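Local structure of putative DNA protection protein (Streptomyces coelicolor, 4CYB) at residues V14-M18 against D19-Y23; A52-Y55 against Q56-L60; R133-Y137 against G138-T142; Q157-F160 against V161-L165. The protein probably oxidises and stores iron as a twelve-subunit Dps-family cage of the ferritin type, and is thought to protect DNA. All coordinates share one frame; numbering follows the deposited sequence. Where two conformers were deposited one is given.

How the interactions relate
Four local contacts sit at the two ends of one four-helix bundle of the ferritin type. Interaction 1 opens helix 18-48, and interaction 3 is the turn from helix 109-136 into helix 140-164; their centres lie about 10 Å apart, and T20 and Y137 join them. Far down the bundle, interaction 2 starts helix 54-81 and interaction 4 lies near the C-terminal end of helix 140-164, about 13 Å away between centres and in touch through H164. Roughly 44 Å separates the centres of interactions 1 and 2. Along the chain they follow in numerical order. Both ends meet neighbouring subunits of the dodecamer: interactions 1 and 3 touch the second, 2 and 4 the third.

Interaction 1 of 4, residues V14-M18 against D19-Y23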
loop_
_atom_site.group_PDB
_atom_site.type_symbol
_atom_site.label_atom_id
_atom_site.label_comp_id
_atom_site.label_asym_id
_atom_site.label_seq_id
_atom_site.Cartn_x
_atom_site.Cartn_y
_atom_site.Cartn_z
ATOM N N VAL J 14 6.904 -36.075 -11.532
ATOM C CA VAL J 14 6.468 -34.946 -12.367
ATOM C C VAL J 14 6.117 -35.338 -13.831
ATOM O O VAL J 14 6.182 -34.479 -14.726
ATOM C CB VAL J 14 7.464 -33.758 -12.302
ATOM C CG1 VAL J 14 7.482 -33.155 -10.880
ATOM C CG2 VAL J 14 8.875 -34.196 -12.735
ATOM N N ALA J 15 5.735 -36.611 -14.066
ATOM C CA ALA J 15 5.210 -37.058 -15.388
ATOM C C ALA J 15 6.154 -36.805 -16.557
ATOM O O ALA J 15 5.713 -36.523 -17.677
ATOM C CB ALA J 15 3.867 -36.406 -15.688
ATOM N N LEU J 16 7.442 -36.785 -16.293
ATOM C CA LEU J 16 8.447 -36.609 -17.373
ATOM C C LEU J 16 9.471 -37.728 -17.202
ATOM O O LEU J 16 9.868 -38.050 -16.062
ATOM C CB LEU J 16 9.159 -35.240 -17.208
ATOM C CG LEU J 16 8.352 -33.965 -17.525
ATOM C CD1 LEU J 16 9.177 -32.726 -17.242
ATOM C CD2 LEU J 16 7.953 -33.984 -19.001
ATOM N N THR J 17 9.916 -38.344 -18.308
ATOM C CA THR J 17 10.933 -39.416 -18.211
ATOM C C THR J 17 12.284 -38.941 -17.609
ATOM O O THR J 17 12.679 -37.773 -17.732
ATOM C CB THR J 17 11.221 -40.095 -19.599
ATOM O OG1 THR J 17 12.071 -39.246 -20.379
ATOM C CG2 THR J 17 9.973 -40.365 -20.391
ATOM N N MET J 18 13.008 -39.856 -16.967
ATOM C CA MET J 18 14.349 -39.608 -16.508
ATOM C C MET J 18 15.249 -38.989 -17.602
ATOM O O MET J 18 16.014 -38.066 -17.308
ATOM C CB MET J 18 14.947 -40.902 -15.917
ATOM C CG MET J 18 16.408 -40.842 -15.511
ATOM S SD MET J 18 17.143 -42.485 -15.131
ATOM C CE MET J 18 16.768 -43.462 -16.610
ATOM N N ASP J 19 15.144 -39.454 -18.863
ATOM C CA ASP J 19 16.012 -38.887 -19.913
ATOM C C ASP J 19 15.653 -37.402 -20.191
ATOM O O ASP J 19 16.547 -36.569 -20.380
ATOM C CB ASP J 19 15.815 -39.624 -21.246
ATOM C CG ASP J 19 16.549 -40.964 -21.302
ATOM O OD1 ASP J 19 17.434 -41.228 -20.452
ATOM O OD2 ASP J 19 16.195 -41.777 -22.191
ATOM N N THR J 20 14.359 -37.132 -20.249
ATOM C CA THR J 20 13.820 -35.783 -20.489
ATOM C C THR J 20 14.242 -34.845 -19.380
ATOM O O THR J 20 14.781 -33.779 -19.656
ATOM C CB THR J 20 12.305 -35.780 -20.654
ATOM O OG1 THR J 20 12.005 -36.506 -21.855
ATOM C CG2 THR J 20 11.771 -34.328 -20.811
ATOM N N ARG J 21 14.104 -35.284 -18.153
ATOM C CA ARG J 21 14.516 -34.444 -17.021
ATOM C C ARG J 21 16.010 -34.185 -16.946
ATOM O O ARG J 21 16.455 -33.060 -16.734
ATOM C CB ARG J 21 13.976 -35.062 -15.726
ATOM C CG ARG J 21 12.457 -35.111 -15.754
ATOM C CD ARG J 21 11.886 -35.564 -14.435
ATOM N NE ARG J 21 12.040 -37.000 -14.177
ATOM C CZ ARG J 21 12.839 -37.549 -13.287
ATOM N NH1 ARG J 21 13.606 -36.798 -12.500
ATOM N NH2 ARG J 21 12.854 -38.883 -13.131
ATOM N N LEU J 22 16.815 -35.218 -17.179
ATOM C CA LEU J 22 18.237 -35.047 -17.186
ATOM C C LEU J 22 18.694 -34.059 -18.250
ATOM O O LEU J 22 19.544 -33.200 -18.007
ATOM C CB LEU J 22 18.867 -36.412 -17.501
ATOM C CG LEU J 22 20.135 -36.873 -16.799
ATOM C CD1 LEU J 22 21.099 -37.466 -17.836
ATOM C CD2 LEU J 22 20.811 -35.831 -15.946
ATOM N N TYR J 23 18.154 -34.186 -19.448
ATOM C CA TYR J 23 18.522 -33.282 -20.536
ATOM C C TYR J 23 18.092 -31.824 -20.216
ATOM O O TYR J 23 18.860 -30.865 -20.409
ATOM C CB TYR J 23 17.933 -33.761 -21.876
ATOM C CG TYR J 23 18.337 -32.857 -23.012
ATOM C CD1 TYR J 23 19.607 -33.001 -23.640
ATOM C CD2 TYR J 23 17.481 -31.879 -23.478
ATOM C CE1 TYR J 23 19.980 -32.175 -24.683
ATOM C CE2 TYR J 23 17.864 -31.020 -24.520
ATOM C CZ TYR J 23 19.123 -31.192 -25.124
ATOM O OH TYR J 23 19.506 -30.358 -26.156
HETATM O O HOH W 1 9.179 -37.144 -20.859
#
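The start of helix 18-48 is the site here: T17 occupies the N-cap position, and R21, one turn into the helix, doubles back along the incoming loop. R21 NE gives its hydrogen to L16 O at 3.1 Å. The carbonyl oxygen lies in the guanidinium plane, yet the donor stands about 45° above the carbonyl plane and does not follow a lone pair. A bend at chi3 (-74°) swings the end of the arginine back to that oxygen, while its aliphatic part lies against the loop: CG touches L16 CB at 3.6 Å and CD meets V14 CG2 at 3.7 Å. M18 CA sits over one face of the guanidinium. The other end of the group is held elsewhere, NH1 bonding to K10 O and L82 O, so backbone carbonyls from three places grip this one buried arginine.

In this first turn of a ferritin-type bundle helix, R21 N bonds T17 O at 2.9 Å, and L22 N follows to M18 O. With OG1 between its backbone N and carbonyl carbon (chi1 78°), the T17 hydroxyl meets T20 OG1 at 3.1 Å; either hydroxyl may be the donor. A water accepts from T17 N at 2.9 Å and also bonds T20 OG1, bridging loop and helix. T20 OG1 has a further bond to Y137 O, in the turn before helix 140-164. On the loop side, L16 packs on L82 and on H128 of a second subunit.

Interaction 2 of 4, residues A52-Y55 against Q56-L60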
loop_
_atom_site.group_PDB
_atom_site.type_symbol
_atom_site.label_atom_id
_atom_site.label_comp_id
_atom_site.label_asym_id
_atom_site.label_seq_id
_atom_site.Cartn_x
_atom_site.Cartn_y
_atom_site.Cartn_z
ATOM N N ALA J 52 28.605 11.478 -17.494
ATOM C CA ALA J 52 27.489 12.436 -17.490
ATOM C C ALA J 52 26.106 11.741 -17.353
ATOM O O ALA J 52 25.106 12.390 -17.050
ATOM C CB ALA J 52 27.541 13.270 -18.771
ATOM N N THR J 53 26.058 10.432 -17.620
ATOM C CA THR J 53 24.766 9.722 -17.604
ATOM C C THR J 53 24.787 8.720 -16.452
ATOM O O THR J 53 24.043 7.732 -16.480
ATOM C CB THR J 53 24.396 9.072 -18.945
ATOM O OG1 THR J 53 25.445 8.178 -19.344
ATOM C CG2 THR J 53 24.114 10.133 -19.995
ATOM N N PHE J 54 25.587 9.017 -15.420
ATOM C CA PHE J 54 25.805 8.038 -14.328
ATOM C C PHE J 54 24.464 7.630 -13.733
ATOM O O PHE J 54 24.183 6.441 -13.599
ATOM C CB PHE J 54 26.659 8.622 -13.210
ATOM C CG PHE J 54 26.684 7.799 -11.947
ATOM C CD1 PHE J 54 27.503 6.654 -11.843
ATOM C CD2 PHE J 54 25.870 8.136 -10.860
ATOM C CE1 PHE J 54 27.540 5.863 -10.669
ATOM C CE2 PHE J 54 25.880 7.339 -9.690
ATOM C CZ PHE J 54 26.726 6.224 -9.595
ATOM N N TYR J 55 23.648 8.586 -13.317
ATOM C CA TYR J 55 22.470 8.150 -12.512
ATOM C C TYR J 55 21.485 7.332 -13.378
ATOM O O TYR J 55 20.940 6.312 -12.956
ATOM C CB TYR J 55 21.802 9.385 -11.836
ATOM C CG TYR J 55 20.629 9.107 -10.930
ATOM C CD1 TYR J 55 20.743 8.248 -9.838
ATOM C CD2 TYR J 55 19.430 9.807 -11.111
ATOM C CE1 TYR J 55 19.655 8.058 -8.966
ATOM C CE2 TYR J 55 18.361 9.630 -10.247
ATOM C CZ TYR J 55 18.501 8.750 -9.176
ATOM O OH TYR J 55 17.448 8.522 -8.344
ATOM N N GLN J 56 21.238 7.764 -14.622
ATOM C CA GLN J 56 20.456 7.014 -15.585
ATOM C C GLN J 56 20.936 5.552 -15.726
ATOM O O GLN J 56 20.169 4.591 -15.675
ATOM C CB GLN J 56 20.634 7.717 -16.977
ATOM C CG GLN J 56 20.147 6.859 -18.114
ATOM C CD GLN J 56 20.422 7.507 -19.457
ATOM O OE1 GLN J 56 21.442 7.227 -20.061
ATOM N NE2 GLN J 56 19.552 8.433 -19.887
ATOM N N LEU J 57 22.235 5.382 -15.987
ATOM C CA LEU J 57 22.723 4.020 -16.230
ATOM C C LEU J 57 22.781 3.193 -14.952
ATOM O O LEU J 57 22.510 1.993 -14.960
ATOM C CB LEU J 57 24.112 4.040 -16.891
ATOM C CG LEU J 57 24.038 4.508 -18.361
ATOM C CD1 LEU J 57 25.428 4.504 -19.025
ATOM C CD2 LEU J 57 23.005 3.704 -19.176
ATOM N N HIS J 58 23.154 3.857 -13.857
ATOM C CA HIS J 58 23.168 3.199 -12.534
ATOM C C HIS J 58 21.785 2.595 -12.263
ATOM O O HIS J 58 21.675 1.433 -11.871
ATOM C CB HIS J 58 23.582 4.246 -11.528
ATOM C CG HIS J 58 23.543 3.796 -10.081
ATOM N ND1 HIS J 58 24.551 3.105 -9.532
ATOM C CD2 HIS J 58 22.605 4.016 -9.079
ATOM C CE1 HIS J 58 24.293 2.928 -8.182
ATOM N NE2 HIS J 58 23.098 3.496 -7.917
ATOM N N LEU J 59 20.731 3.354 -12.500
ATOM C CA LEU J 59 19.355 2.847 -12.321
ATOM C C LEU J 59 18.949 1.765 -13.289
ATOM O O LEU J 59 18.374 0.747 -12.891
ATOM C CB LEU J 59 18.337 3.981 -12.471
ATOM C CG LEU J 59 18.493 4.967 -11.264
ATOM C CD1 LEU J 59 17.479 6.087 -11.440
ATOM C CD2 LEU J 59 18.404 4.311 -9.881
ATOM N N LEU J 60 19.289 1.967 -14.542
ATOM C CA LEU J 60 18.921 1.011 -15.582
ATOM C C LEU J 60 19.609 -0.312 -15.352
ATOM O O LEU J 60 18.980 -1.378 -15.463
ATOM C CB LEU J 60 19.359 1.540 -16.950
ATOM C CG LEU J 60 19.053 0.543 -18.091
ATOM C CD1 LEU J 60 17.541 0.307 -18.288
ATOM C CD2 LEU J 60 19.668 1.099 -19.363
#
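Y55 and L59 cross obliquely, with the leucine methyl CD1 laid over one face of the tyrosine ring. It stands 3.8 Å from the ring centroid and 17° off the normal, a CH-pi contact shifted toward the rim. One residue back, F54 and H58 are one turn apart with CG anti to the backbone N in both, and their side chains run alongside each other. The ring planes are only 25° apart, but the rings are slid so far that they barely overlap, with centroids 5.0 Å apart; H58 CB lies 4.2 Å from the F54 centroid, a CH-pi contact.

This is the first turn of helix 54-81 in the ferritin-type bundle; T53 holds the N-cap position, though its side chain makes no capping bond. L57 N bonds T53 O at 3.0 Å. The H58 ring stacks on H46, a known iron-binding residue, and the nearest atoms of the H58 side chain and a bound iron(III) ion are about 4 Å apart. H58 also packs on E77 of a fifth subunit, an iron ligand with D73, consistent with the inter-subunit ferroxidase centre of Dps proteins. W159 and F160 of a third subunit meet F54 and H58, respectively, edge-to-face.

Interaction 3 of 4, residues R133-Y137 against G138-T142; sequences RTQEY and GDDGT
The Q135 side chain leaves the helix with CG anti to its own N (chi1 -177°), then bends at chi2 (60°), which brings its amide across to D140. NE2 gives a nearly straight bond to D140 OD1 at 2.8 Å, with the oxygen in the amide plane and met nearly along its C-O axis; amide and carboxylate are 30° from coplanar. The other carboxylate oxygen, D140 OD2, bonds H128 ND1 of a second subunit.

Between the two residues the chain turns on its backbone. D139 N bonds T134 O at 3.0 Å and G138 N bonds Q135 O at 3.0 Å. G138 takes a positive phi, where a CB would jam against Y137 O. T134 CG2 meets T142 CG2 at 4.0 Å, the two side chains crossing at about a right angle.

D139 then opens the next helix: its OD1 accepts from T142 N at 3.1 Å and its OD2 from T142 OG1 at 2.6 Å. R78 forms a salt bridge with OD1, and S24 bonds OD2. A Schellman motif closing helix 109-136 thus runs straight into an N-capped start of helix 140-164, linking two helices of the ferritin-type bundle.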
loop_
_atom_site.group_PDB
_atom_site.type_symbol
_atom_site.label_atom_id
_atom_site.label_comp_id
_atom_site.label_asym_id
_atom_site.label_seq_id
_atom_site.Cartn_x
_atom_site.Cartn_y
_atom_site.Cartn_z
ATOM N N ARG J 133 14.910 -27.970 -28.360
ATOM C CA ARG J 133 15.258 -29.346 -27.970
ATOM C C ARG J 133 14.469 -29.849 -26.790
ATOM O O ARG J 133 14.015 -30.978 -26.798
ATOM C CB ARG J 133 16.741 -29.494 -27.656
ATOM C CG ARG J 133 17.705 -29.120 -28.758
ATOM C CD ARG J 133 17.779 -30.243 -29.789
ATOM N NE ARG J 133 16.745 -30.079 -30.821
ATOM C CZ ARG J 133 16.722 -29.100 -31.737
ATOM N NH1 ARG J 133 17.667 -28.172 -31.763
ATOM N NH2 ARG J 133 15.741 -29.037 -32.632
ATOM N N THR J 134 14.282 -29.015 -25.758
ATOM C CA THR J 134 13.427 -29.445 -24.618
ATOM C C THR J 134 11.982 -29.646 -25.066
ATOM O O THR J 134 11.320 -30.553 -24.598
ATOM C CB THR J 134 13.506 -28.464 -23.402
ATOM O OG1 THR J 134 13.081 -27.172 -23.823
ATOM C CG2 THR J 134 14.912 -28.383 -22.917
ATOM N N GLN J 135 11.500 -28.827 -25.992
ATOM C CA GLN J 135 10.159 -29.044 -26.525
ATOM C C GLN J 135 10.055 -30.411 -27.259
ATOM O O GLN J 135 9.090 -31.165 -27.081
ATOM C CB GLN J 135 9.761 -27.916 -27.473
ATOM C CG GLN J 135 8.333 -28.000 -28.034
ATOM C CD GLN J 135 7.297 -27.968 -26.905
ATOM O OE1 GLN J 135 7.147 -26.949 -26.218
ATOM N NE2 GLN J 135 6.641 -29.108 -26.655
ATOM N N GLU J 136 11.059 -30.735 -28.067
ATOM C CA GLU J 136 11.062 -32.038 -28.757
ATOM C C GLU J 136 11.017 -33.210 -27.796
ATOM O O GLU J 136 10.410 -34.226 -28.113
ATOM C CB GLU J 136 12.338 -32.215 -29.570
ATOM C CG GLU J 136 12.310 -31.593 -30.926
ATOM C CD GLU J 136 13.739 -31.410 -31.440
ATOM O OE1 GLU J 136 14.631 -32.230 -31.084
ATOM O OE2 GLU J 136 13.975 -30.415 -32.171
ATOM N N TYR J 137 11.708 -33.104 -26.656
ATOM C CA TYR J 137 11.664 -34.151 -25.635
ATOM C C TYR J 137 10.379 -34.168 -24.813
ATOM O O TYR J 137 10.247 -35.028 -23.970
ATOM C CB TYR J 137 12.776 -33.977 -24.614
ATOM C CG TYR J 137 14.077 -34.705 -24.766
ATOM C CD1 TYR J 137 14.225 -36.066 -24.335
ATOM C CD2 TYR J 137 15.211 -34.028 -25.247
ATOM C CE1 TYR J 137 15.454 -36.742 -24.431
ATOM C CE2 TYR J 137 16.446 -34.685 -25.342
ATOM C CZ TYR J 137 16.561 -36.033 -24.943
ATOM O OH TYR J 137 17.793 -36.638 -25.072
ATOM N N GLY J 138 9.470 -33.213 -24.989
ATOM C CA GLY J 138 8.189 -33.283 -24.281
ATOM C C GLY J 138 8.154 -32.434 -22.996
ATOM O O GLY J 138 7.139 -32.461 -22.276
ATOM N N ASP J 139 9.219 -31.658 -22.735
ATOM C CA ASP J 139 9.257 -30.812 -21.494
ATOM C C ASP J 139 8.616 -29.447 -21.784
ATOM O O ASP J 139 9.322 -28.440 -21.980
ATOM C CB ASP J 139 10.658 -30.693 -20.963
ATOM C CG ASP J 139 10.686 -30.096 -19.517
ATOM O OD1 ASP J 139 9.606 -29.630 -19.082
ATOM O OD2 ASP J 139 11.756 -30.085 -18.899
ATOM N N ASP J 140 7.283 -29.454 -21.921
ATOM C CA ASP J 140 6.527 -28.255 -22.273
ATOM C C ASP J 140 6.801 -27.110 -21.298
ATOM O O ASP J 140 6.893 -25.943 -21.742
ATOM C CB ASP J 140 5.020 -28.547 -22.238
ATOM C CG ASP J 140 4.611 -29.605 -23.262
ATOM O OD1 ASP J 140 4.994 -29.420 -24.419
ATOM O OD2 ASP J 140 3.959 -30.619 -22.902
ATOM N N GLY J 141 6.886 -27.450 -20.003
ATOM C CA GLY J 141 7.024 -26.420 -18.939
ATOM C C GLY J 141 8.381 -25.739 -19.046
ATOM O O GLY J 141 8.491 -24.528 -18.918
ATOM N N THR J 142 9.435 -26.509 -19.327
ATOM C CA THR J 142 10.758 -25.948 -19.491
ATOM C C THR J 142 10.819 -25.072 -20.737
ATOM O O THR J 142 11.427 -23.991 -20.728
ATOM C CB THR J 142 11.862 -27.040 -19.484
ATOM O OG1 THR J 142 11.896 -27.626 -18.189
ATOM C CG2 THR J 142 13.267 -26.444 -19.837
#

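Interaction 4 of 4, residues Q157-F160 against V161-L165; sequences QAWF and VAEHL
W159 and E163, one helical turn apart, make the closest side-chain meeting here. The indole NE1 lies 3.0 Å from E163 OE2, which comes to the edge of the ring near its plane; the hydrogen bond is weak, its angle only 121°. Ring and carboxylate planes stand nearly perpendicular, at 85°. The glutamate's own chain also touches the indole, CG coming within 3.4 Å of W159 NE1. A bend at chi2 of E163 (-53°) brings the carboxylate to the indole edge.

Behind the pair runs the regular helix. E163 N bonds W159 O at 3.0 Å, which fixes the one-turn spacing of the two residues, and V161 N and A162 N make the preceding bonds of the series to Q157 O and A158 O. V161 CG2 touches Q157 O at 3.5 Å.

Farther out, other subunits take up the surfaces of this stretch of helix 140-164. W47 of a fourth subunit packs on W159 and R50 of the same subunit on E163, while F12 of a sixth subunit lies against A162 and E163. The main polar partner of E163 is K10 of that sixth subunit, in a salt bridge to OE1. Within the chain, the Q157 amide bonds E67, Q68, H120 and the backbone of H64 in the bundle interior. E163 OE2 has a further hydrogen bond outside the pair, so the weak indole N-H is not its sole donor. All this is consistent with an ionised carboxylate, buried and paired with K10 of another subunit.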
loop_
_atom_site.group_PDB
_atom_site.type_symbol
_atom_site.label_atom_id
_atom_site.label_comp_id
_atom_site.label_asym_id
_atom_site.label_seq_id
_atom_site.Cartn_x
_atom_site.Cartn_y
_atom_site.Cartn_z
ATOM N N GLN J 157 15.918 -6.447 -22.557
ATOM C CA GLN J 157 17.072 -5.805 -21.956
ATOM C C GLN J 157 18.157 -5.362 -22.968
ATOM O O GLN J 157 18.702 -4.259 -22.890
ATOM C CB GLN J 157 17.700 -6.709 -20.875
ATOM C CG GLN J 157 16.817 -6.751 -19.615
ATOM C CD GLN J 157 17.486 -7.513 -18.491
ATOM O OE1 GLN J 157 18.624 -7.942 -18.617
ATOM N NE2 GLN J 157 16.775 -7.676 -17.355
ATOM N N ALA J 158 18.425 -6.220 -23.945
ATOM C CA ALA J 158 19.431 -5.926 -24.971
ATOM C C ALA J 158 19.024 -4.690 -25.748
ATOM O O ALA J 158 19.893 -3.876 -26.085
ATOM C CB ALA J 158 19.602 -7.163 -25.903
ATOM N N TRP J 159 17.718 -4.532 -26.016
ATOM C CA TRP J 159 17.214 -3.308 -26.660
ATOM C C TRP J 159 17.537 -2.051 -25.869
ATOM O O TRP J 159 18.150 -1.109 -26.391
ATOM C CB TRP J 159 15.696 -3.426 -26.976
ATOM C CG TRP J 159 15.070 -2.124 -27.427
ATOM C CD1 TRP J 159 15.485 -1.287 -28.437
ATOM C CD2 TRP J 159 13.947 -1.461 -26.825
ATOM N NE1 TRP J 159 14.674 -0.187 -28.525
ATOM C CE2 TRP J 159 13.762 -0.215 -27.549
ATOM C CE3 TRP J 159 13.086 -1.760 -25.748
ATOM C CZ2 TRP J 159 12.726 0.681 -27.244
ATOM C CZ3 TRP J 159 12.035 -0.846 -25.454
ATOM C CH2 TRP J 159 11.870 0.335 -26.186
ATOM N N PHE J 160 17.216 -2.056 -24.578
ATOM C CA PHE J 160 17.451 -0.911 -23.712
ATOM C C PHE J 160 18.930 -0.601 -23.650
ATOM O O PHE J 160 19.308 0.563 -23.752
ATOM C CB PHE J 160 16.948 -1.169 -22.267
ATOM C CG PHE J 160 15.496 -0.798 -22.034
ATOM C CD1 PHE J 160 14.455 -1.638 -22.439
ATOM C CD2 PHE J 160 15.166 0.361 -21.329
ATOM C CE1 PHE J 160 13.101 -1.302 -22.201
ATOM C CE2 PHE J 160 13.829 0.688 -21.058
ATOM C CZ PHE J 160 12.792 -0.150 -21.504
ATOM N N VAL J 161 19.782 -1.613 -23.614
ATOM C CA VAL J 161 21.215 -1.339 -23.517
ATOM C C VAL J 161 21.724 -0.817 -24.856
ATOM O O VAL J 161 22.471 0.177 -24.918
ATOM C CB VAL J 161 22.025 -2.588 -23.055
ATOM C CG1 VAL J 161 23.542 -2.353 -23.126
ATOM C CG2 VAL J 161 21.668 -2.926 -21.581
ATOM N N ALA J 162 21.319 -1.489 -25.916
ATOM C CA ALA J 162 21.839 -1.172 -27.267
ATOM C C ALA J 162 21.526 0.236 -27.711
ATOM O O ALA J 162 22.361 0.892 -28.399
ATOM C CB ALA J 162 21.320 -2.185 -28.288
ATOM N N GLU J 163 20.356 0.748 -27.326
ATOM C CA GLU J 163 19.992 2.133 -27.680
ATOM C C GLU J 163 20.908 3.171 -27.098
ATOM O O GLU J 163 21.090 4.213 -27.710
ATOM C CB GLU J 163 18.498 2.474 -27.365
ATOM C CG GLU J 163 17.435 1.695 -28.128
ATOM C CD GLU J 163 17.575 1.694 -29.658
ATOM O OE1 GLU J 163 18.403 2.421 -30.256
ATOM O OE2 GLU J 163 16.800 0.962 -30.265
ATOM N N HIS J 164 21.516 2.907 -25.939
ATOM C CA HIS J 164 22.482 3.833 -25.339
ATOM C C HIS J 164 23.804 3.929 -26.081
ATOM O O HIS J 164 24.523 4.898 -25.896
ATOM C CB HIS J 164 22.777 3.468 -23.898
ATOM C CG HIS J 164 21.592 3.676 -23.013
ATOM N ND1 HIS J 164 21.354 4.834 -22.341
ATOM C CD2 HIS J 164 20.530 2.843 -22.754
ATOM C CE1 HIS J 164 20.147 4.719 -21.682
ATOM N NE2 HIS J 164 19.683 3.502 -21.909
ATOM N N LEU J 165 24.079 2.960 -26.946
ATOM C CA LEU J 165 25.311 3.002 -27.753
ATOM C C LEU J 165 25.131 3.745 -29.079
ATOM O O LEU J 165 26.119 3.952 -29.784
ATOM C CB LEU J 165 25.800 1.576 -28.103
ATOM C CG LEU J 165 26.446 0.886 -26.895
ATOM C CD1 LEU J 165 26.758 -0.563 -27.219
ATOM C CD2 LEU J 165 27.703 1.602 -26.377
#